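Local coordinates for NTD biosynthesis operon protein NtdA (Bacillus subtilis subsp. subtilis, PDB 4K2I) that catalyses the reversible pyridoxal phosphate-dependent transfer of an amino group from glutamate to 3-dehydro-glucose 6-phosphate, giving kanosamine 6-phosphate for antibiotic biosynthesis, at residues L219-D224 and K236-T241; I131-L136 and F293-D298; M148-F153 and I383-Q388; N173-C178 and P354-T359. All blocks are in the same frame, centred on the assembly; numbering follows the deposited sequence.

Interaction 1 (L219-D224 and K236-T241); sequences LKVIED and KYADIT. With PMP (4'-deoxy-4'-aminopyridoxal-5'-phosphate), chain M.
Val221 and Ile240 begin the backbone pairing: the N of Ile240 donates to the O of Val221 at 3.2 Å, and the N of Glu223 then donates to the O of Ile240 at 2.9 Å. Ile240 thus bonds to the residues on either side of its partner Ile222, which is the parallel pattern; Glu223 is level with Thr241.

One residue before the bridged pairs, a side chain stands in for the backbone. Asp239 OD2 receives the Val221 N at 2.7 Å and 175°, through the lone pair turned away from OD1. The same oxygen takes a water hydrogen bond and a salt bridge from Arg211, which together fix the carboxylate and probably stabilise its charge.

A second polar pair lies on the sheet face of Glu223 and Thr241. The glutamate runs extended beyond CG alongside the threonine, and Thr241 OG1 donates to Glu223 OE1 at 2.6 Å, again on the anti lone pair; His199 holds OE2. The carboxylate is buried, yet both its oxygens have partners.

The apolar contact is on the other face, where Ile222 CD1 meets Ile240 CG2 at 3.8 Å, the two side chains pointing the same way.

Beyond the pairing, Asp224 OD2 lies 2.7 Å from the pyridine N1 of the cofactor. An aspartate facing this nitrogen from the end of a central parallel strand is characteristic of fold-type I aminotransferases.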
# COMPACT_ATOMS: atom_id res chain seq x y z
N LEU B 219 6.82 -29.55 -8.02
CA LEU B 219 6.69 -28.37 -7.18
C LEU B 219 6.45 -27.12 -8.04
O LEU B 219 6.83 -27.07 -9.20
CB LEU B 219 7.94 -28.19 -6.32
CG LEU B 219 8.37 -29.42 -5.53
CD1 LEU B 219 9.68 -29.15 -4.80
CD2 LEU B 219 7.28 -29.83 -4.56
N LYS B 220 5.82 -26.11 -7.45
CA LYS B 220 5.65 -24.81 -8.09
C LYS B 220 6.84 -23.91 -7.76
O LYS B 220 7.41 -24.01 -6.67
CB LYS B 220 4.37 -24.16 -7.58
CG LYS B 220 3.18 -24.25 -8.53
CD LYS B 220 2.87 -25.65 -8.95
CE LYS B 220 1.53 -25.68 -9.70
NZ LYS B 220 0.42 -25.18 -8.83
N VAL B 221 7.20 -23.02 -8.68
CA VAL B 221 8.31 -22.10 -8.45
C VAL B 221 7.87 -20.63 -8.49
O VAL B 221 7.37 -20.13 -9.50
CB VAL B 221 9.46 -22.34 -9.45
CG1 VAL B 221 10.60 -21.39 -9.19
CG2 VAL B 221 9.96 -23.79 -9.36
N ILE B 222 8.03 -19.95 -7.37
CA ILE B 222 7.77 -18.51 -7.32
C ILE B 222 9.06 -17.85 -6.89
O ILE B 222 9.64 -18.19 -5.86
CB ILE B 222 6.62 -18.18 -6.36
CG1 ILE B 222 6.51 -16.67 -6.14
CG2 ILE B 222 6.79 -18.93 -5.02
CD1 ILE B 222 5.19 -16.23 -5.51
N GLU B 223 9.56 -16.93 -7.71
CA GLU B 223 10.86 -16.33 -7.41
C GLU B 223 10.73 -14.94 -6.82
O GLU B 223 9.88 -14.14 -7.24
CB GLU B 223 11.77 -16.32 -8.64
CG GLU B 223 11.22 -15.49 -9.77
CD GLU B 223 12.06 -15.58 -11.02
OE1 GLU B 223 11.54 -15.19 -12.07
OE2 GLU B 223 13.24 -16.03 -10.95
N ASP B 224 11.56 -14.67 -5.82
CA ASP B 224 11.64 -13.35 -5.23
C ASP B 224 12.72 -12.60 -6.00
O ASP B 224 13.91 -12.73 -5.69
CB ASP B 224 11.98 -13.45 -3.74
CG ASP B 224 12.08 -12.08 -3.07
OD1 ASP B 224 12.10 -11.05 -3.78
OD2 ASP B 224 12.14 -12.04 -1.82
N LYS B 236 12.15 -16.92 -16.82
CA LYS B 236 12.14 -17.98 -17.82
C LYS B 236 11.65 -19.31 -17.24
O LYS B 236 10.79 -19.96 -17.82
CB LYS B 236 13.51 -18.17 -18.46
CG LYS B 236 13.57 -19.29 -19.51
CD LYS B 236 14.92 -19.30 -20.22
CE LYS B 236 14.99 -20.35 -21.30
NZ LYS B 236 16.33 -20.34 -21.95
N TYR B 237 12.19 -19.68 -16.08
CA TYR B 237 11.87 -20.97 -15.46
C TYR B 237 10.92 -20.91 -14.24
O TYR B 237 10.69 -21.92 -13.58
CB TYR B 237 13.16 -21.69 -15.05
CG TYR B 237 14.09 -21.99 -16.21
CD1 TYR B 237 13.74 -22.93 -17.18
CD2 TYR B 237 15.32 -21.36 -16.33
CE1 TYR B 237 14.59 -23.21 -18.24
CE2 TYR B 237 16.18 -21.64 -17.38
CZ TYR B 237 15.81 -22.57 -18.33
OH TYR B 237 16.66 -22.85 -19.38
N ALA B 238 10.35 -19.74 -13.97
CA ALA B 238 9.45 -19.59 -12.82
C ALA B 238 7.97 -19.57 -13.20
O ALA B 238 7.59 -19.05 -14.26
CB ALA B 238 9.81 -18.32 -12.03
N ASP B 239 7.12 -20.12 -12.33
CA ASP B 239 5.68 -19.98 -12.52
C ASP B 239 5.24 -18.55 -12.23
O ASP B 239 4.43 -17.98 -12.95
CB ASP B 239 4.91 -20.96 -11.65
CG ASP B 239 5.29 -22.39 -11.92
OD1 ASP B 239 4.90 -22.91 -12.99
OD2 ASP B 239 5.99 -22.99 -11.08
N ILE B 240 5.78 -17.96 -11.17
CA ILE B 240 5.51 -16.57 -10.83
C ILE B 240 6.79 -15.81 -10.53
O ILE B 240 7.66 -16.30 -9.82
CB ILE B 240 4.55 -16.46 -9.62
CG1 ILE B 240 3.14 -16.87 -10.02
CG2 ILE B 240 4.55 -15.03 -9.05
CD1 ILE B 240 2.10 -16.42 -9.06
N THR B 241 6.91 -14.61 -11.09
CA THR B 241 7.98 -13.69 -10.74
C THR B 241 7.43 -12.52 -9.91
O THR B 241 6.41 -11.94 -10.27
CB THR B 241 8.67 -13.13 -11.98
OG1 THR B 241 9.19 -14.21 -12.78
CG2 THR B 241 9.81 -12.17 -11.59
N1 PMP M . 12.27 -9.41 -1.03
C2 PMP M . 13.50 -8.80 -1.00
C2A PMP M . 14.72 -9.63 -1.30
C3 PMP M . 13.56 -7.42 -0.68
O3 PMP M . 14.74 -6.73 -0.62
C4 PMP M . 12.40 -6.71 -0.40
C4A PMP M . 12.51 -5.21 -0.05
N4A PMP M . 13.77 -4.84 0.60
C5 PMP M . 11.17 -7.38 -0.44
C6 PMP M . 11.12 -8.73 -0.75
C5A PMP M . 9.87 -6.69 -0.15
O4P PMP M . 9.60 -5.70 -1.11
P PMP M . 8.65 -4.46 -0.74
O1P PMP M . 7.48 -4.98 0.07
O2P PMP M . 8.21 -3.76 -2.03
O3P PMP M . 9.44 -3.53 0.19
O HOH W 1 6.00 -25.81 -11.65

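Interaction 2 (I131-L136 and F293-D298); sequences IMIGLL and FNSKMD. With PMP (4'-deoxy-4'-aminopyridoxal-5'-phosphate), chain C.
Phe293 projects its ring at the flank of helix 127-137, where it meets Met132, Ile133 and Leu136. Leu136 touches the rim: CD1 lies near the ring plane, 3.7 Å from Phe293 CE2, and the two side chains cross at about a right angle.

Met132 also runs crosswise to the phenylalanine but reaches it obliquely. Its SD is 4.6 Å from the ring centroid and 33° off the normal, a Met-aromatic contact. With CG anti to the backbone N (chi1 -178°) and the chain straight through chi2, the sulfur is carried outward from the helix to Phe293 CZ.

Ile133 instead slides past the phenylalanine in the opposite direction. Its CG1 approaches Phe293 CD2 at 4.2 Å, while CD1 goes on to Ser295 CB at 3.8 Å, bridging two residues of the loop. No hydrogen bond joins the segments; their direct contact is apolar packing and the sulfur-aromatic approach.

Met132 also packs on Phe293 of the second subunit, and Phe293 on Met132 of the second subunit. Next in sequence, Asn294 ND2 donates at 2.7 Å to phosphate O1P of a PMP whose other partners include Ser244 and Gln227 of the second subunit. The result is a composite cofactor site shared across the dimer interface, as in fold-type I aminotransferases.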
# COMPACT_ATOMS: atom_id res chain seq x y z
N ILE B 131 4.51 -11.42 -3.41
CA ILE B 131 4.85 -12.76 -2.96
C ILE B 131 3.67 -13.45 -2.27
O ILE B 131 3.33 -14.58 -2.61
CB ILE B 131 6.07 -12.74 -2.01
CG1 ILE B 131 7.22 -11.98 -2.67
CG2 ILE B 131 6.49 -14.16 -1.66
CD1 ILE B 131 8.43 -11.78 -1.79
N MET B 132 3.05 -12.76 -1.31
CA MET B 132 1.94 -13.31 -0.53
C MET B 132 0.76 -13.71 -1.40
O MET B 132 0.23 -14.80 -1.29
CB MET B 132 1.49 -12.31 0.55
CG MET B 132 0.38 -12.81 1.45
SD MET B 132 -0.21 -11.56 2.63
CE MET B 132 1.36 -10.82 3.12
N ILE B 133 0.36 -12.82 -2.29
CA ILE B 133 -0.71 -13.10 -3.24
C ILE B 133 -0.31 -14.20 -4.23
O ILE B 133 -1.13 -15.05 -4.59
CB ILE B 133 -1.09 -11.81 -3.98
CG1 ILE B 133 -1.83 -10.88 -3.01
CG2 ILE B 133 -1.93 -12.09 -5.22
CD1 ILE B 133 -1.98 -9.42 -3.52
N GLY B 134 0.95 -14.19 -4.66
CA GLY B 134 1.44 -15.21 -5.58
C GLY B 134 1.34 -16.63 -5.02
O GLY B 134 0.90 -17.55 -5.71
N LEU B 135 1.78 -16.81 -3.78
CA LEU B 135 1.68 -18.10 -3.11
C LEU B 135 0.23 -18.58 -3.02
O LEU B 135 -0.08 -19.72 -3.34
CB LEU B 135 2.29 -18.02 -1.71
CG LEU B 135 3.82 -17.93 -1.66
CD1 LEU B 135 4.28 -17.50 -0.29
CD2 LEU B 135 4.46 -19.26 -2.06
N LEU B 136 -0.67 -17.68 -2.62
CA LEU B 136 -2.07 -18.01 -2.51
C LEU B 136 -2.71 -18.34 -3.86
O LEU B 136 -3.51 -19.26 -3.96
CB LEU B 136 -2.83 -16.86 -1.83
CG LEU B 136 -2.47 -16.65 -0.37
CD1 LEU B 136 -2.97 -15.30 0.12
CD2 LEU B 136 -3.01 -17.80 0.52
N PHE B 293 -7.49 -9.18 -0.70
CA PHE B 293 -6.87 -8.06 -0.02
C PHE B 293 -7.19 -6.77 -0.76
O PHE B 293 -7.95 -6.76 -1.73
CB PHE B 293 -5.36 -8.27 0.06
CG PHE B 293 -4.95 -9.56 0.74
CD1 PHE B 293 -4.82 -9.62 2.12
CD2 PHE B 293 -4.69 -10.70 -0.00
CE1 PHE B 293 -4.44 -10.81 2.75
CE2 PHE B 293 -4.32 -11.89 0.62
CZ PHE B 293 -4.19 -11.94 2.00
N ASN B 294 -6.62 -5.67 -0.28
CA ASN B 294 -6.70 -4.40 -0.96
C ASN B 294 -5.28 -4.06 -1.34
O ASN B 294 -4.64 -3.20 -0.72
CB ASN B 294 -7.29 -3.33 -0.06
CG ASN B 294 -7.57 -2.04 -0.79
OD1 ASN B 294 -7.44 -1.98 -2.01
ND2 ASN B 294 -7.94 -1.00 -0.06
N SER B 295 -4.78 -4.75 -2.36
CA SER B 295 -3.35 -4.71 -2.61
C SER B 295 -2.92 -4.46 -4.05
O SER B 295 -1.84 -4.90 -4.43
CB SER B 295 -2.69 -5.99 -2.11
OG SER B 295 -2.78 -6.06 -0.70
N LYS B 296 -3.74 -3.76 -4.83
CA LYS B 296 -3.29 -3.26 -6.13
C LYS B 296 -2.37 -2.04 -5.94
O LYS B 296 -2.49 -1.32 -4.95
CB LYS B 296 -4.49 -2.86 -7.00
CG LYS B 296 -5.49 -3.98 -7.29
CD LYS B 296 -6.66 -3.44 -8.11
CE LYS B 296 -6.23 -3.11 -9.53
NZ LYS B 296 -7.24 -2.28 -10.25
N MET B 297 -1.47 -1.81 -6.89
CA MET B 297 -0.70 -0.56 -6.92
C MET B 297 -1.65 0.62 -7.19
O MET B 297 -2.70 0.44 -7.83
CB MET B 297 0.36 -0.67 -8.02
CG MET B 297 1.28 0.54 -8.17
SD MET B 297 2.49 0.21 -9.46
CE MET B 297 3.53 1.67 -9.37
N ASP B 298 -1.32 1.81 -6.68
CA ASP B 298 -2.08 3.04 -6.96
C ASP B 298 -1.76 3.63 -8.34
O ASP B 298 -0.61 3.64 -8.78
CB ASP B 298 -1.82 4.13 -5.91
CG ASP B 298 -2.35 3.77 -4.52
OD1 ASP B 298 -3.31 2.99 -4.43
OD2 ASP B 298 -1.80 4.29 -3.52
N1 PMP C . -14.82 -0.51 5.65
C2 PMP C . -15.73 0.26 4.95
C2A PMP C . -17.12 0.48 5.50
C3 PMP C . -15.36 0.85 3.73
O3 PMP C . -16.25 1.62 3.03
C4 PMP C . -14.07 0.65 3.23
C4A PMP C . -13.67 1.29 1.89
N4A PMP C . -14.80 1.40 0.96
C5 PMP C . -13.17 -0.15 3.96
C6 PMP C . -13.57 -0.72 5.16
C5A PMP C . -11.78 -0.41 3.46
O4P PMP C . -11.02 0.78 3.42
P PMP C . -9.76 0.91 2.41
O1P PMP C . -8.96 -0.37 2.38
O2P PMP C . -8.92 2.11 2.84
O3P PMP C . -10.35 1.09 1.00

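Interaction 3 (M148-F153 and I383-Q388); sequences MPANSF and ILSHMQ. With PMP (4'-deoxy-4'-aminopyridoxal-5'-phosphate), chain M; EDO (1,2-ethanediol), chain P.
Ala150 sets its methyl group against Ser385 and His386, with CB 3.8 Å from Ser385 CB and 4.0 Å from His386 ND1. The methyl lies oblique to the imidazole, whose other nitrogen, NE2, is bonded to Glu406; ND1 is buried and has no partner in the model.

The direct polar link is a backbone one. Ser385 N donates to Ala150 O at 2.9 Å and 177°, in the carbonyl plane. Leu384 completes the packing by bringing CD2 within 3.8 Å of Asn151 CB. The asparagine amide turns away from this leucine, its CG placed between backbone N and carbonyl carbon (chi1 60°), and ND2 bonds to Phe177 O and to an ethanediol molecule.

Water extends the join. One molecule donates to both Pro149 O and Ser385 OG while accepting from Ser152 N, and another lies 2.6 Å from Ser152 O and 2.8 Å from Ser385 OG. That hydroxyl is also hydrogen-bonded to Glu157.

Phe153, a substrate-binding residue, ends this loop beside the cofactor, its CD2 3.7 Å from PMP N4A. The chemistry thus implies a mixed join near the substrate site: one straight backbone bond and bridging waters supply its polar part, Ala150 and Leu384 its apolar part.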
# COMPACT_ATOMS: atom_id res chain seq x y z
N MET B 148 13.23 -22.36 0.89
CA MET B 148 13.76 -21.01 0.66
C MET B 148 15.09 -20.82 1.41
O MET B 148 15.43 -21.63 2.27
CB MET B 148 12.72 -19.96 1.11
CG MET B 148 12.31 -20.06 2.57
SD MET B 148 11.06 -18.84 3.06
CE MET B 148 11.99 -17.32 2.93
N PRO B 149 15.86 -19.76 1.08
CA PRO B 149 17.07 -19.51 1.86
C PRO B 149 16.75 -18.73 3.15
O PRO B 149 15.65 -18.17 3.29
CB PRO B 149 17.91 -18.66 0.92
CG PRO B 149 16.89 -17.85 0.18
CD PRO B 149 15.69 -18.77 0.01
N ALA B 150 17.69 -18.69 4.08
CA ALA B 150 17.46 -18.01 5.36
C ALA B 150 18.14 -16.64 5.43
O ALA B 150 18.05 -15.95 6.46
CB ALA B 150 17.89 -18.90 6.55
N ASN B 151 18.81 -16.23 4.35
CA ASN B 151 19.55 -14.97 4.35
C ASN B 151 18.88 -13.79 3.65
O ASN B 151 19.52 -12.78 3.41
CB ASN B 151 20.95 -15.17 3.75
CG ASN B 151 20.90 -15.65 2.31
OD1 ASN B 151 19.86 -16.11 1.83
ND2 ASN B 151 22.03 -15.56 1.62
N SER B 152 17.61 -13.93 3.29
CA SER B 152 16.91 -12.85 2.59
C SER B 152 16.42 -11.78 3.57
O SER B 152 16.46 -11.97 4.78
CB SER B 152 15.71 -13.40 1.82
OG SER B 152 15.05 -12.35 1.13
N PHE B 153 15.93 -10.66 3.03
CA PHE B 153 15.22 -9.70 3.86
C PHE B 153 13.98 -10.39 4.45
O PHE B 153 13.43 -11.31 3.83
CB PHE B 153 14.83 -8.47 3.04
CG PHE B 153 14.07 -7.42 3.81
CD1 PHE B 153 14.65 -6.79 4.90
CD2 PHE B 153 12.80 -7.05 3.42
CE1 PHE B 153 13.95 -5.81 5.61
CE2 PHE B 153 12.10 -6.08 4.11
CZ PHE B 153 12.68 -5.45 5.22
N ILE B 383 20.40 -10.31 10.80
CA ILE B 383 19.98 -11.56 11.45
C ILE B 383 19.35 -12.57 10.49
O ILE B 383 18.42 -12.25 9.75
CB ILE B 383 18.98 -11.32 12.61
CG1 ILE B 383 19.54 -10.29 13.60
CG2 ILE B 383 18.61 -12.64 13.30
CD1 ILE B 383 18.51 -9.70 14.51
N LEU B 384 19.87 -13.79 10.51
CA LEU B 384 19.35 -14.87 9.67
C LEU B 384 18.00 -15.37 10.18
O LEU B 384 17.77 -15.37 11.40
CB LEU B 384 20.36 -16.02 9.63
CG LEU B 384 21.72 -15.65 9.02
CD1 LEU B 384 22.76 -16.77 9.21
CD2 LEU B 384 21.55 -15.31 7.54
N SER B 385 17.14 -15.81 9.26
CA SER B 385 15.78 -16.27 9.57
C SER B 385 15.65 -17.25 10.75
O SER B 385 14.77 -17.11 11.60
CB SER B 385 15.14 -16.90 8.33
OG SER B 385 15.12 -16.00 7.23
N HIS B 386 16.52 -18.25 10.80
CA HIS B 386 16.45 -19.25 11.86
C HIS B 386 17.10 -18.78 13.16
O HIS B 386 17.18 -19.53 14.12
CB HIS B 386 17.05 -20.58 11.38
CG HIS B 386 18.51 -20.54 11.09
ND1 HIS B 386 19.09 -19.58 10.28
CD2 HIS B 386 19.53 -21.35 11.49
CE1 HIS B 386 20.39 -19.79 10.20
NE2 HIS B 386 20.68 -20.86 10.93
N MET B 387 17.52 -17.51 13.18
CA MET B 387 18.17 -16.92 14.35
C MET B 387 17.35 -15.80 14.95
O MET B 387 17.75 -15.21 15.95
CB MET B 387 19.54 -16.36 13.99
CG MET B 387 20.35 -17.30 13.14
SD MET B 387 21.53 -18.18 14.13
CE MET B 387 23.04 -17.50 13.43
N GLN B 388 16.22 -15.48 14.33
CA GLN B 388 15.35 -14.45 14.87
C GLN B 388 14.79 -14.90 16.24
O GLN B 388 14.50 -16.07 16.45
CB GLN B 388 14.21 -14.13 13.89
CG GLN B 388 14.67 -13.50 12.56
CD GLN B 388 14.97 -12.01 12.68
OE1 GLN B 388 14.96 -11.45 13.77
NE2 GLN B 388 15.23 -11.35 11.55
N1 PMP M . 12.27 -9.41 -1.03
C2 PMP M . 13.50 -8.80 -1.00
C2A PMP M . 14.72 -9.63 -1.30
C3 PMP M . 13.56 -7.42 -0.68
O3 PMP M . 14.74 -6.73 -0.62
C4 PMP M . 12.40 -6.71 -0.40
C4A PMP M . 12.51 -5.21 -0.05
N4A PMP M . 13.77 -4.84 0.60
C5 PMP M . 11.17 -7.38 -0.44
C6 PMP M . 11.12 -8.73 -0.75
C5A PMP M . 9.87 -6.69 -0.15
O4P PMP M . 9.60 -5.70 -1.11
P PMP M . 8.65 -4.46 -0.74
O1P PMP M . 7.48 -4.98 0.07
O2P PMP M . 8.21 -3.76 -2.03
O3P PMP M . 9.44 -3.53 0.19
C1 EDO P . 24.46 -12.33 4.81
O1 EDO P . 23.32 -12.98 5.40
C2 EDO P . 24.90 -13.11 3.58
O2 EDO P . 23.78 -13.21 2.69
O HOH W 2 15.31 -15.59 4.23
O HOH W 3 19.07 -12.57 6.81
O HOH W 4 16.42 -13.52 6.89

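Interaction 4 (N173-C178 and P354-T359); sequences NPQTFC and PIKVRT. With EDO (1,2-ethanediol), chain N.
Lys356 and Phe177 bury the most surface here, with Pro354 next, and all three meet round one aromatic ring. The lysine chain passes the phenylalanine in the opposite direction, so that aliphatic carbons rather than the ammonium do the touching: Lys356 CD is 3.7 Å and CG 3.8 Å from Phe177 CZ. CD sits oblique to the ring.

A bend at chi3 (-59°) then turns the end of the lysine toward the turn preceding the phenylalanine. Lys356 NZ donates to Pro174 O at 3.3 Å, a long bond that arrives 55° out of the carbonyl plane and therefore misses the lone-pair directions. Glu340 forms a further ion pair with this ammonium, long and weak.

Pro354, two residues earlier on the same side of the strand, supplies the apolar partner for the neighbouring rim carbon, its CB lying 3.9 Å from Phe177 CE2. An ethanediol molecule, probably from the crystallisation liquor, spans the segments beside this pair. Its O2 donates to Gln175 O and its O1 to Pro354 O, and O1 also lies at the ring edge.

The phenylalanine is presented by a compact turn. Asn173 OD1 accepts from Gln175 N at 2.8 Å, an Asx turn, and from Thr176 N; Phe177 takes a left-handed conformation (phi 68°) where the turn ends, and its N bonds to Asn173 O.

Helix 403-411 packs on Pro174, Phe177 and Lys356, and strand 412-415, the antiparallel partner of 353-356, touches Phe177 and Pro354. The contact therefore joins the loop after strand 166-169 of the large sheet to the small two-stranded sheet.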
# COMPACT_ATOMS: atom_id res chain seq x y z
N ASN B 173 24.68 -21.25 -1.72
CA ASN B 173 26.03 -21.25 -2.24
C ASN B 173 26.79 -20.06 -1.62
O ASN B 173 26.37 -18.92 -1.77
CB ASN B 173 25.99 -21.15 -3.77
CG ASN B 173 27.37 -21.10 -4.39
OD1 ASN B 173 28.20 -20.28 -4.01
ND2 ASN B 173 27.61 -21.98 -5.35
N PRO B 174 27.90 -20.34 -0.91
CA PRO B 174 28.57 -19.26 -0.17
C PRO B 174 29.25 -18.21 -1.06
O PRO B 174 29.58 -17.15 -0.55
CB PRO B 174 29.62 -20.02 0.67
CG PRO B 174 29.89 -21.26 -0.11
CD PRO B 174 28.56 -21.64 -0.72
N GLN B 175 29.46 -18.49 -2.34
CA GLN B 175 30.00 -17.45 -3.23
C GLN B 175 28.92 -16.61 -3.93
O GLN B 175 29.15 -15.44 -4.20
CB GLN B 175 31.00 -18.01 -4.27
CG GLN B 175 31.34 -19.49 -4.15
CD GLN B 175 32.24 -19.83 -2.97
OE1 GLN B 175 32.84 -18.95 -2.35
NE2 GLN B 175 32.33 -21.12 -2.65
N THR B 176 27.77 -17.19 -4.24
CA THR B 176 26.72 -16.46 -4.95
C THR B 176 25.70 -15.86 -3.98
O THR B 176 24.96 -14.96 -4.36
CB THR B 176 25.96 -17.35 -5.96
OG1 THR B 176 25.17 -18.33 -5.27
CG2 THR B 176 26.94 -18.05 -6.95
N PHE B 177 25.68 -16.38 -2.75
CA PHE B 177 24.72 -16.00 -1.70
C PHE B 177 23.29 -16.44 -2.02
O PHE B 177 22.34 -16.07 -1.32
CB PHE B 177 24.76 -14.51 -1.37
CG PHE B 177 26.10 -14.04 -0.88
CD1 PHE B 177 26.47 -14.22 0.46
CD2 PHE B 177 26.98 -13.40 -1.74
CE1 PHE B 177 27.70 -13.80 0.92
CE2 PHE B 177 28.22 -12.96 -1.28
CZ PHE B 177 28.59 -13.17 0.04
N CYS B 178 23.14 -17.23 -3.08
CA CYS B 178 21.84 -17.74 -3.50
C CYS B 178 21.64 -19.19 -3.07
O CYS B 178 22.61 -19.92 -2.82
CB CYS B 178 21.68 -17.61 -5.02
SG CYS B 178 21.63 -15.89 -5.65
N PRO B 354 28.50 -7.09 -2.54
CA PRO B 354 29.09 -7.85 -1.43
C PRO B 354 30.53 -8.29 -1.63
O PRO B 354 30.84 -8.96 -2.61
CB PRO B 354 28.21 -9.10 -1.35
CG PRO B 354 27.71 -9.29 -2.75
CD PRO B 354 27.62 -7.92 -3.38
N ILE B 355 31.40 -7.95 -0.70
CA ILE B 355 32.69 -8.63 -0.65
C ILE B 355 32.65 -9.54 0.57
O ILE B 355 31.71 -9.48 1.35
CB ILE B 355 33.87 -7.64 -0.55
CG1 ILE B 355 33.85 -6.90 0.79
CG2 ILE B 355 33.82 -6.65 -1.71
CD1 ILE B 355 35.05 -5.96 0.98
N LYS B 356 33.65 -10.41 0.71
CA LYS B 356 33.78 -11.19 1.93
C LYS B 356 35.12 -10.90 2.58
O LYS B 356 36.15 -10.86 1.91
CB LYS B 356 33.60 -12.69 1.67
CG LYS B 356 32.25 -13.03 1.03
CD LYS B 356 31.75 -14.43 1.38
CE LYS B 356 32.71 -15.50 0.94
NZ LYS B 356 32.23 -16.85 1.34
N VAL B 357 35.10 -10.66 3.89
CA VAL B 357 36.32 -10.49 4.68
C VAL B 357 36.35 -11.53 5.81
O VAL B 357 35.35 -12.23 6.04
CB VAL B 357 36.41 -9.07 5.30
CG1 VAL B 357 36.28 -8.00 4.21
CG2 VAL B 357 35.35 -8.89 6.35
N ARG B 358 37.48 -11.64 6.50
CA ARG B 358 37.62 -12.59 7.59
C ARG B 358 36.62 -12.29 8.69
O ARG B 358 36.45 -11.13 9.09
CB ARG B 358 39.04 -12.55 8.17
CG ARG B 358 40.03 -13.44 7.44
CD ARG B 358 41.43 -13.31 8.03
NE ARG B 358 41.42 -13.22 9.49
CZ ARG B 358 41.59 -14.26 10.31
NH1 ARG B 358 41.80 -15.47 9.82
NH2 ARG B 358 41.56 -14.07 11.63
N THR B 359 35.97 -13.34 9.17
CA THR B 359 34.97 -13.25 10.22
C THR B 359 35.46 -12.45 11.43
O THR B 359 34.77 -11.56 11.92
CB THR B 359 34.55 -14.67 10.68
OG1 THR B 359 34.00 -15.38 9.57
CG2 THR B 359 33.53 -14.61 11.82
C1 EDO N . 32.02 -12.33 -2.68
O1 EDO N . 30.89 -11.65 -3.25
C2 EDO N . 31.78 -13.84 -2.77
O2 EDO N . 31.76 -14.23 -4.15

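From the N terminus, helix 127-137 opens interaction 2, the loop after strand 145-148 opens interaction 3, and the turn at 173-178 opens interaction 4. Interaction 1 closes first, over a short loop between neighbouring strands of the large sheet, and lies within all three longer loops. Interaction 2 closes next at 293-298 and crosses interactions 3 and 4. Interaction 4 closes at 354-359, within the loop that interaction 3 completes at 383-388. Interaction 1 packs on helix 127-137 through Ile222 and Ile240, while Asn151 links interaction 3 to interaction 4. Interactions 1 and 3 both touch one PMP; interaction 2 reaches the other, across the dimer.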